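Local coordinates for sigma regulatory family protein-PP2C phosphatase (Chlamydia trachomatis serovar L2, PDB 6MAB) that probably senses TCA cycle intermediates through this periplasmic domain and may relay the signal to a cytoplasmic phosphatase part, at residues 11-16 against 263-268; 86-91 against 99-104; 128-133 against 146-151. All blocks are in the same frame, centred on the assembly; numbering follows the deposited sequence. Where two conformers were deposited one is given.

Interaction 1. Residues 11-16 against 263-268; sequences SSITSD and SIIFAS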
loop_
_atom_site.group_PDB
_atom_site.type_symbol
_atom_site.label_atom_id
_atom_site.label_comp_id
_atom_site.label_asym_id
_atom_site.label_seq_id
_atom_site.Cartn_x
_atom_site.Cartn_y
_atom_site.Cartn_z
ATOM N N SER A 11 -4.974 -3.241 29.114
ATOM C CA SER A 11 -4.337 -2.152 28.378
ATOM C C SER A 11 -2.819 -2.246 28.465
ATOM O O SER A 11 -2.114 -2.034 27.474
ATOM C CB SER A 11 -4.818 -0.807 28.926
ATOM O OG SER A 11 -4.131 0.266 28.307
ATOM N N SER A 12 -2.299 -2.569 29.651
ATOM C CA SER A 12 -0.858 -2.641 29.837
ATOM C C SER A 12 -0.223 -3.730 28.982
ATOM O O SER A 12 0.831 -3.510 28.375
ATOM C CB SER A 12 -0.533 -2.868 31.315
ATOM O OG SER A 12 -0.956 -1.748 32.055
ATOM N N ILE A 13 -0.835 -4.913 28.916
ATOM C CA ILE A 13 -0.160 -5.997 28.207
ATOM C C ILE A 13 -0.331 -5.913 26.697
ATOM O O ILE A 13 0.400 -6.594 25.975
ATOM C CB ILE A 13 -0.615 -7.387 28.694
ATOM C CG1 ILE A 13 -2.087 -7.626 28.362
ATOM C CG2 ILE A 13 -0.309 -7.531 30.202
ATOM C CD1 ILE A 13 -2.605 -9.009 28.818
ATOM N N THR A 14 -1.233 -5.057 26.204
ATOM C CA THR A 14 -1.419 -4.837 24.775
ATOM C C THR A 14 -0.792 -3.543 24.277
ATOM O O THR A 14 -0.783 -3.296 23.071
ATOM C CB THR A 14 -2.905 -4.832 24.436
ATOM O OG1 THR A 14 -3.589 -3.850 25.216
ATOM C CG2 THR A 14 -3.512 -6.240 24.708
ATOM N N SER A 15 -0.268 -2.722 25.177
ATOM C CA SER A 15 0.226 -1.405 24.797
ATOM C C SER A 15 1.287 -1.503 23.709
ATOM O O SER A 15 1.358 -0.663 22.800
ATOM C CB SER A 15 0.783 -0.715 26.053
ATOM O OG SER A 15 1.416 0.494 25.733
ATOM N N ASP A 16 2.122 -2.527 23.788
ATOM C CA ASP A 16 3.265 -2.629 22.898
ATOM C C ASP A 16 2.842 -2.956 21.470
ATOM O O ASP A 16 3.534 -2.559 20.524
ATOM C CB ASP A 16 4.227 -3.674 23.454
ATOM C CG ASP A 16 5.450 -3.851 22.602
ATOM O OD1 ASP A 16 6.269 -2.908 22.526
ATOM O OD2 ASP A 16 5.592 -4.940 22.017
ATOM N N SER A 263 -0.456 -16.087 24.055
ATOM C CA SER A 263 0.313 -16.617 25.173
ATOM C C SER A 263 1.523 -15.746 25.492
ATOM O O SER A 263 1.916 -15.637 26.658
ATOM C CB SER A 263 0.750 -18.056 24.879
ATOM O OG SER A 263 1.722 -18.129 23.834
ATOM N N ILE A 264 2.132 -15.139 24.473
ATOM C CA ILE A 264 3.263 -14.237 24.693
ATOM C C ILE A 264 2.774 -12.924 25.288
ATOM O O ILE A 264 3.358 -12.395 26.243
ATOM C CB ILE A 264 4.014 -14.029 23.358
ATOM C CG1 ILE A 264 4.674 -15.351 22.924
ATOM C CG2 ILE A 264 5.023 -12.915 23.465
ATOM C CD1 ILE A 264 5.369 -15.330 21.562
ATOM N N ILE A 265 1.673 -12.395 24.757
ATOM C CA ILE A 265 1.062 -11.198 25.329
ATOM C C ILE A 265 0.797 -11.412 26.811
ATOM O O ILE A 265 1.153 -10.584 27.654
ATOM C CB ILE A 265 -0.236 -10.850 24.573
ATOM C CG1 ILE A 265 0.071 -10.440 23.129
ATOM C CG2 ILE A 265 -1.033 -9.773 25.327
ATOM C CD1 ILE A 265 0.872 -9.152 23.004
ATOM N N PHE A 266 0.171 -12.531 27.155
ATOM C CA PHE A 266 -0.215 -12.753 28.538
ATOM C C PHE A 266 0.978 -13.044 29.435
ATOM O O PHE A 266 0.879 -12.855 30.642
ATOM C CB PHE A 266 -1.249 -13.892 28.611
ATOM C CG PHE A 266 -2.666 -13.414 28.396
ATOM C CD1 PHE A 266 -3.020 -12.774 27.232
ATOM C CD2 PHE A 266 -3.630 -13.567 29.374
ATOM C CE1 PHE A 266 -4.302 -12.316 27.031
ATOM C CE2 PHE A 266 -4.915 -13.104 29.169
ATOM C CZ PHE A 266 -5.239 -12.472 27.982
ATOM N N ALA A 267 2.106 -13.480 28.876
ATOM C CA ALA A 267 3.273 -13.750 29.701
ATOM C C ALA A 267 3.768 -12.483 30.383
ATOM O O ALA A 267 4.469 -12.574 31.403
ATOM C CB ALA A 267 4.401 -14.367 28.867
ATOM N N SER A 268 3.416 -11.313 29.836
ATOM C CA SER A 268 3.756 -10.034 30.469
ATOM C C SER A 268 3.086 -9.852 31.815
ATOM O O SER A 268 3.452 -8.928 32.555
ATOM C CB SER A 268 3.352 -8.851 29.575
ATOM O OG SER A 268 4.107 -8.832 28.384
HETATM O O HOH W 1 2.817 -7.770 26.309
#
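Ile13 reaches from one helix to the other: its CG1-CD1 branch meets Ile265 and Phe266, and its CG2 meets Ser268. CG1 sits between the backbone N and the carbonyl carbon (chi1 65°), and the chain then runs straight on (chi2 180°), carrying CD1 over one face of the Phe266 ring. There CD1 lies 4.2 Å from the centroid of the Phe266 ring, shifted a little toward the rim: a CH-pi contact that suits a slim methyl end and a flat aromatic ring. The other branch, Ile13 CG2, rests 3.9 Å from CB of Ser268.

Ile265 crosses Ile13 at a slant. Its CG2, anti to its own backbone N, points at the partner helix and lies 3.9 Å from Ile13 CG1 and 3.5 Å from Ile13 O. That carbonyl therefore has an aliphatic neighbour, but it is not left without a polar one. A water donates to Ile13 O at 2.7 Å and is also hydrogen-bonded to Ser268 OG at 2.7 Å, linking the carbonyl of one segment to a small hydroxyl of the other. Thr14 turns its hydroxyl back to Leu10 O in its own helix, while its methyl CG2 lies at the fringe of Ile265.

The local axes pass 9.1 Å apart and cross at 122°, closer to perpendicular than to antiparallel. Phe266 packs edge-to-face with Trp243 of strand 240-249. The contact thereby ties the long N-terminal helix 2-31 to the short helix that follows strand 254-261, the last strand along the chain of the six-stranded sheet, with Leu269 lying against Ile13 beyond that helix.

Interaction 2. Residues 86-91 against 99-104; sequences FRVVAS and KNYNQE
Asn102 OD1 accepts the backbone N-H of Phe86 at 2.7 Å, in a nearly straight bond (169° at the hydrogen) that arrives close to the axis of the amide C=O. The same oxygen lies near the plane of the Phe86 ring, at its edge, with ring and amide almost perpendicular. Asparagine suits the place because its other end donates: ND2 bonds Asn85 OD1, which helps to fix the rotation of the amide.

Two backbone bonds extend the pairing. Tyr101 N donates to Phe86 O at 2.9 Å, and Val88 N donates to Lys99 O at 2.9 Å. They frame a single bridge, Arg87 with Asn100, by which the loop lines the outer side of edge strand 86-91. This strand ends the 2-1-5-4-3 antiparallel sheet, an order consistent with a Cache-like sensor module, and Val89 and Ala90 form a classic beta bulge opposite Leu77. The loop also turns on itself: Asn100 OD1 accepts from Asn102 N at 3.0 Å, an Asx turn.

Val88 CG2, anti to its carbonyl carbon, stands over the centre of the Tyr101 ring, 3.5 Å from the ring centroid and 5° off the normal. Glu104 CG covers the opposite face, so the ring is sandwiched between aliphatic groups while its OH bonds Glu74 and Gln96. Arg87 runs extended past Lys99 O, and its NE bonds Gly98 O.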
loop_
_atom_site.group_PDB
_atom_site.type_symbol
_atom_site.label_atom_id
_atom_site.label_comp_id
_atom_site.label_asym_id
_atom_site.label_seq_id
_atom_site.Cartn_x
_atom_site.Cartn_y
_atom_site.Cartn_z
ATOM N N PHE A 86 -6.825 7.955 -20.208
ATOM C CA PHE A 86 -5.408 8.056 -19.873
ATOM C C PHE A 86 -4.588 7.109 -20.737
ATOM O O PHE A 86 -4.976 5.953 -20.952
ATOM C CB PHE A 86 -5.175 7.725 -18.395
ATOM C CG PHE A 86 -5.667 8.787 -17.457
ATOM C CD1 PHE A 86 -4.881 9.882 -17.175
ATOM C CD2 PHE A 86 -6.909 8.688 -16.867
ATOM C CE1 PHE A 86 -5.323 10.873 -16.306
ATOM C CE2 PHE A 86 -7.359 9.674 -16.002
ATOM C CZ PHE A 86 -6.557 10.771 -15.730
ATOM N N ARG A 87 -3.451 7.590 -21.228
ATOM C CA ARG A 87 -2.599 6.786 -22.097
ATOM C C ARG A 87 -1.130 7.031 -21.770
ATOM O O ARG A 87 -0.715 8.180 -21.600
ATOM C CB ARG A 87 -2.870 7.109 -23.556
ATOM C CG ARG A 87 -2.207 6.168 -24.522
ATOM C CD ARG A 87 -2.445 6.616 -25.953
ATOM N NE ARG A 87 -2.048 5.587 -26.903
ATOM C CZ ARG A 87 -1.698 5.823 -28.163
ATOM N NH1 ARG A 87 -1.671 7.065 -28.634
ATOM N NH2 ARG A 87 -1.360 4.810 -28.951
ATOM N N VAL A 88 -0.342 5.955 -21.693
ATOM C CA VAL A 88 1.086 6.090 -21.419
ATOM C C VAL A 88 1.772 6.670 -22.645
ATOM O O VAL A 88 1.762 6.067 -23.725
ATOM C CB VAL A 88 1.721 4.747 -21.037
ATOM C CG1 VAL A 88 3.196 4.930 -20.804
ATOM C CG2 VAL A 88 1.068 4.139 -19.787
ATOM N N VAL A 89 2.390 7.837 -22.488
ATOM C CA VAL A 89 3.112 8.461 -23.594
ATOM C C VAL A 89 4.619 8.485 -23.387
ATOM O O VAL A 89 5.346 8.846 -24.326
ATOM C CB VAL A 89 2.589 9.883 -23.884
ATOM C CG1 VAL A 89 1.129 9.826 -24.333
ATOM C CG2 VAL A 89 2.732 10.785 -22.677
ATOM N N ALA A 90 5.112 8.111 -22.209
ATOM C CA ALA A 90 6.533 7.873 -22.001
ATOM C C ALA A 90 6.680 7.010 -20.755
ATOM O O ALA A 90 5.950 7.204 -19.780
ATOM C CB ALA A 90 7.306 9.185 -21.846
ATOM N N SER A 91 7.601 6.042 -20.801
ATOM C CA SER A 91 7.829 5.161 -19.662
ATOM C C SER A 91 9.259 4.627 -19.647
ATOM O O SER A 91 9.850 4.355 -20.698
ATOM C CB SER A 91 6.868 3.972 -19.682
ATOM O OG SER A 91 7.006 3.218 -18.487
ATOM N N LYS A 99 0.079 2.240 -23.734
ATOM C CA LYS A 99 -1.017 1.474 -23.157
ATOM C C LYS A 99 -2.084 2.398 -22.586
ATOM O O LYS A 99 -1.777 3.434 -21.988
ATOM C CB LYS A 99 -0.489 0.553 -22.052
ATOM C CG LYS A 99 0.255 -0.674 -22.580
ATOM C CD LYS A 99 0.707 -1.594 -21.457
ATOM C CE LYS A 99 1.178 -2.943 -22.014
ATOM N NZ LYS A 99 1.639 -3.848 -20.913
ATOM N N ASN A 100 -3.344 2.019 -22.765
ATOM C CA ASN A 100 -4.415 2.692 -22.042
ATOM C C ASN A 100 -4.288 2.403 -20.549
ATOM O O ASN A 100 -4.115 1.253 -20.143
ATOM C CB ASN A 100 -5.775 2.238 -22.534
ATOM C CG ASN A 100 -6.892 2.819 -21.701
ATOM O OD1 ASN A 100 -7.172 2.342 -20.602
ATOM N ND2 ASN A 100 -7.516 3.875 -22.204
ATOM N N TYR A 101 -4.372 3.445 -19.733
ATOM C CA TYR A 101 -4.117 3.333 -18.300
ATOM C C TYR A 101 -5.325 3.792 -17.483
ATOM O O TYR A 101 -5.193 4.206 -16.328
ATOM C CB TYR A 101 -2.868 4.136 -17.939
ATOM C CG TYR A 101 -1.656 3.333 -17.533
ATOM C CD1 TYR A 101 -1.392 2.097 -18.087
ATOM C CD2 TYR A 101 -0.775 3.825 -16.582
ATOM C CE1 TYR A 101 -0.287 1.367 -17.716
ATOM C CE2 TYR A 101 0.343 3.106 -16.196
ATOM C CZ TYR A 101 0.580 1.863 -16.785
ATOM O OH TYR A 101 1.676 1.117 -16.422
ATOM N N ASN A 102 -6.523 3.706 -18.057
ATOM C CA ASN A 102 -7.716 4.110 -17.318
ATOM C C ASN A 102 -7.869 3.319 -16.028
ATOM O O ASN A 102 -8.264 3.871 -14.997
ATOM C CB ASN A 102 -8.969 3.917 -18.174
ATOM C CG ASN A 102 -9.102 4.956 -19.259
ATOM O OD1 ASN A 102 -8.358 5.935 -19.293
ATOM N ND2 ASN A 102 -10.082 4.769 -20.134
ATOM N N GLN A 103 -7.620 2.008 -16.076
ATOM C CA GLN A 103 -7.789 1.193 -14.878
ATOM C C GLN A 103 -6.680 1.443 -13.873
ATOM O O GLN A 103 -6.884 1.219 -12.680
ATOM C CB GLN A 103 -7.798 -0.288 -15.225
ATOM C CG GLN A 103 -9.106 -0.994 -14.933
ATOM C CD GLN A 103 -10.166 -0.652 -15.936
ATOM O OE1 GLN A 103 -10.402 0.521 -16.226
ATOM N NE2 GLN A 103 -10.813 -1.674 -16.486
ATOM N N GLU A 104 -5.521 1.896 -14.336
ATOM C CA GLU A 104 -4.360 2.057 -13.472
ATOM C C GLU A 104 -4.378 3.390 -12.728
ATOM O O GLU A 104 -3.748 3.519 -11.670
ATOM C CB GLU A 104 -3.076 1.944 -14.312
ATOM C CG GLU A 104 -2.675 0.532 -14.747
ATOM C CD GLU A 104 -3.419 -0.002 -15.985
ATOM O OE1 GLU A 104 -4.319 0.677 -16.540
ATOM O OE2 GLU A 104 -3.077 -1.125 -16.412
#

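Interaction 3. Residues 128-133 against 146-151; sequences AVLQTN and LYTLSD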
loop_
_atom_site.group_PDB
_atom_site.type_symbol
_atom_site.label_atom_id
_atom_site.label_comp_id
_atom_site.label_asym_id
_atom_site.label_seq_id
_atom_site.Cartn_x
_atom_site.Cartn_y
_atom_site.Cartn_z
ATOM N N ALA A 128 4.780 0.349 -4.025
ATOM C CA ALA A 128 4.305 1.690 -3.752
ATOM C C ALA A 128 3.875 2.308 -5.067
ATOM O O ALA A 128 4.692 2.473 -5.976
ATOM C CB ALA A 128 5.420 2.509 -3.124
ATOM N N VAL A 129 2.598 2.637 -5.159
ATOM C CA VAL A 129 2.001 3.227 -6.348
ATOM C C VAL A 129 1.805 4.698 -6.046
ATOM O O VAL A 129 0.977 5.051 -5.203
ATOM C CB VAL A 129 0.670 2.560 -6.695
ATOM C CG1 VAL A 129 0.087 3.155 -7.962
ATOM C CG2 VAL A 129 0.848 1.039 -6.817
ATOM N N LEU A 130 2.568 5.536 -6.728
ATOM C CA LEU A 130 2.511 6.984 -6.558
ATOM C C LEU A 130 1.997 7.616 -7.844
ATOM O O LEU A 130 2.485 7.305 -8.933
ATOM C CB LEU A 130 3.880 7.541 -6.210
ATOM C CG LEU A 130 4.201 7.537 -4.724
ATOM C CD1 LEU A 130 4.206 6.129 -4.141
ATOM C CD2 LEU A 130 5.529 8.227 -4.452
ATOM N N GLN A 131 0.968 8.445 -7.713
ATOM C CA GLN A 131 0.383 9.164 -8.829
ATOM C C GLN A 131 0.349 10.634 -8.487
ATOM O O GLN A 131 -0.133 10.995 -7.409
ATOM C CB GLN A 131 -1.018 8.629 -9.121
ATOM C CG GLN A 131 -0.959 7.157 -9.453
ATOM C CD GLN A 131 -2.315 6.528 -9.777
ATOM O OE1 GLN A 131 -3.311 7.218 -10.007
ATOM N NE2 GLN A 131 -2.334 5.200 -9.823
ATOM N N THR A 132 0.883 11.458 -9.386
ATOM C CA THR A 132 0.985 12.896 -9.181
ATOM C C THR A 132 0.453 13.647 -10.397
ATOM O O THR A 132 0.871 13.381 -11.529
ATOM C CB THR A 132 2.431 13.263 -8.906
ATOM O OG1 THR A 132 2.871 12.549 -7.748
ATOM C CG2 THR A 132 2.582 14.778 -8.682
ATOM N N ASN A 133 -0.456 14.595 -10.161
ATOM C CA ASN A 133 -1.053 15.342 -11.256
ATOM C C ASN A 133 -0.046 16.322 -11.859
ATOM O O ASN A 133 0.728 16.977 -11.152
ATOM C CB ASN A 133 -2.308 16.084 -10.786
ATOM C CG ASN A 133 -3.544 15.251 -10.886
ATOM O OD1 ASN A 133 -3.698 14.443 -11.810
ATOM N ND2 ASN A 133 -4.447 15.437 -9.944
ATOM N N LEU A 146 2.064 11.724 -13.442
ATOM C CA LEU A 146 3.349 11.047 -13.272
ATOM C C LEU A 146 3.108 9.838 -12.376
ATOM O O LEU A 146 2.722 9.981 -11.207
ATOM C CB LEU A 146 4.392 11.976 -12.663
ATOM C CG LEU A 146 5.773 11.331 -12.493
ATOM C CD1 LEU A 146 6.353 10.935 -13.841
ATOM C CD2 LEU A 146 6.737 12.280 -11.791
ATOM N N TYR A 147 3.281 8.645 -12.955
ATOM C CA TYR A 147 2.936 7.369 -12.358
ATOM C C TYR A 147 4.224 6.605 -12.056
ATOM O O TYR A 147 5.023 6.366 -12.963
ATOM C CB TYR A 147 2.059 6.623 -13.359
ATOM C CG TYR A 147 1.592 5.232 -12.984
ATOM C CD1 TYR A 147 2.394 4.133 -13.204
ATOM C CD2 TYR A 147 0.318 5.025 -12.467
ATOM C CE1 TYR A 147 1.948 2.836 -12.885
ATOM C CE2 TYR A 147 -0.131 3.739 -12.146
ATOM C CZ TYR A 147 0.687 2.660 -12.368
ATOM O OH TYR A 147 0.252 1.380 -12.074
ATOM N N THR A 148 4.440 6.240 -10.788
ATOM C CA THR A 148 5.620 5.465 -10.419
ATOM C C THR A 148 5.237 4.241 -9.589
ATOM O O THR A 148 4.282 4.257 -8.792
ATOM C CB THR A 148 6.679 6.282 -9.673
ATOM O OG1 THR A 148 6.112 6.849 -8.507
ATOM C CG2 THR A 148 7.230 7.395 -10.550
ATOM N N LEU A 149 5.998 3.171 -9.827
ATOM C CA LEU A 149 5.928 1.912 -9.094
ATOM C C LEU A 149 7.302 1.608 -8.510
ATOM O O LEU A 149 8.293 1.575 -9.247
ATOM C CB LEU A 149 5.509 0.762 -10.012
ATOM C CG LEU A 149 4.193 0.875 -10.772
ATOM C CD1 LEU A 149 4.014 -0.338 -11.688
ATOM C CD2 LEU A 149 2.991 1.013 -9.835
ATOM N N SER A 150 7.351 1.393 -7.199
ATOM C CA SER A 150 8.575 1.110 -6.462
ATOM C C SER A 150 8.394 -0.151 -5.609
ATOM O O SER A 150 7.406 -0.276 -4.869
ATOM C CB SER A 150 8.932 2.351 -5.579
ATOM O OG SER A 150 9.874 2.050 -4.579
ATOM N N ASP A 151 9.336 -1.096 -5.716
ATOM C CA ASP A 151 9.273 -2.284 -4.868
ATOM C C ASP A 151 9.479 -1.867 -3.416
ATOM O O ASP A 151 10.468 -1.198 -3.092
ATOM C CB ASP A 151 10.330 -3.290 -5.294
ATOM C CG ASP A 151 10.082 -4.677 -4.741
ATOM O OD1 ASP A 151 9.535 -4.800 -3.633
ATOM O OD2 ASP A 151 10.452 -5.661 -5.428
HETATM O O HOH W 2 6.504 4.778 -6.686
#
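Gln131 and Tyr147 lie side by side on one face of this antiparallel hairpin, Gln131 NE2 3.5 Å from Tyr147 CE2, the amide and ring planes inclined by 36°. The glutamine chain, extended beyond CG, runs obliquely beside the ring and delivers its buried amide to the loop backbone: NE2 donates to Glu104 O, and OE1 accepts from Phe106 N. On the same face Val129 CG2 touches Leu149 CD2 at 3.7 Å, the branched side chains pointing the same way.

The other face is close-packed at Leu130, whose CB lies 3.3 Å from Thr148 OG1; that hydroxyl is put there by sitting between its own backbone N and carbonyl carbon (chi1 57°). Packing is looser toward the partly exposed Ser150. A water on this face donates to Ala128 O at 3.0 Å and bonds Thr148 OG1 at 2.8 Å; a threonine can set its methyl among apolar neighbours while its hydroxyl meets the water. Six backbone hydrogen bonds join three pairs.

Strand 113-119 flanks 126-135 and strand 74-80 flanks 142-151, making the hairpin the inner part of the five-stranded sheet. Helix 35-45 covers the face of Leu130, Thr132 and Leu146, with Asn35 ND2 bonding Thr132 OG1.

Interactions 2 and 3 both reach the same five-stranded sheet, their centres about 13 Å apart, whereas interaction 1 lies across the chain's centre, about 38 Å from the centre of interaction 3. The buried hairpin of interaction 3 relies on regular backbone bonds, with apolar and amide side chains packed on its faces; interaction 2, at the sheet's edge, mixes a single bridge with a loop side chain that binds the edge strand's backbone. The two meet directly where Tyr101 packs edge-to-face with Tyr147, close to Glu104. Interaction 1, partly exposed, joins helices largely through aliphatic and CH-pi contacts plus one bridging water, and along the chain it encloses both others.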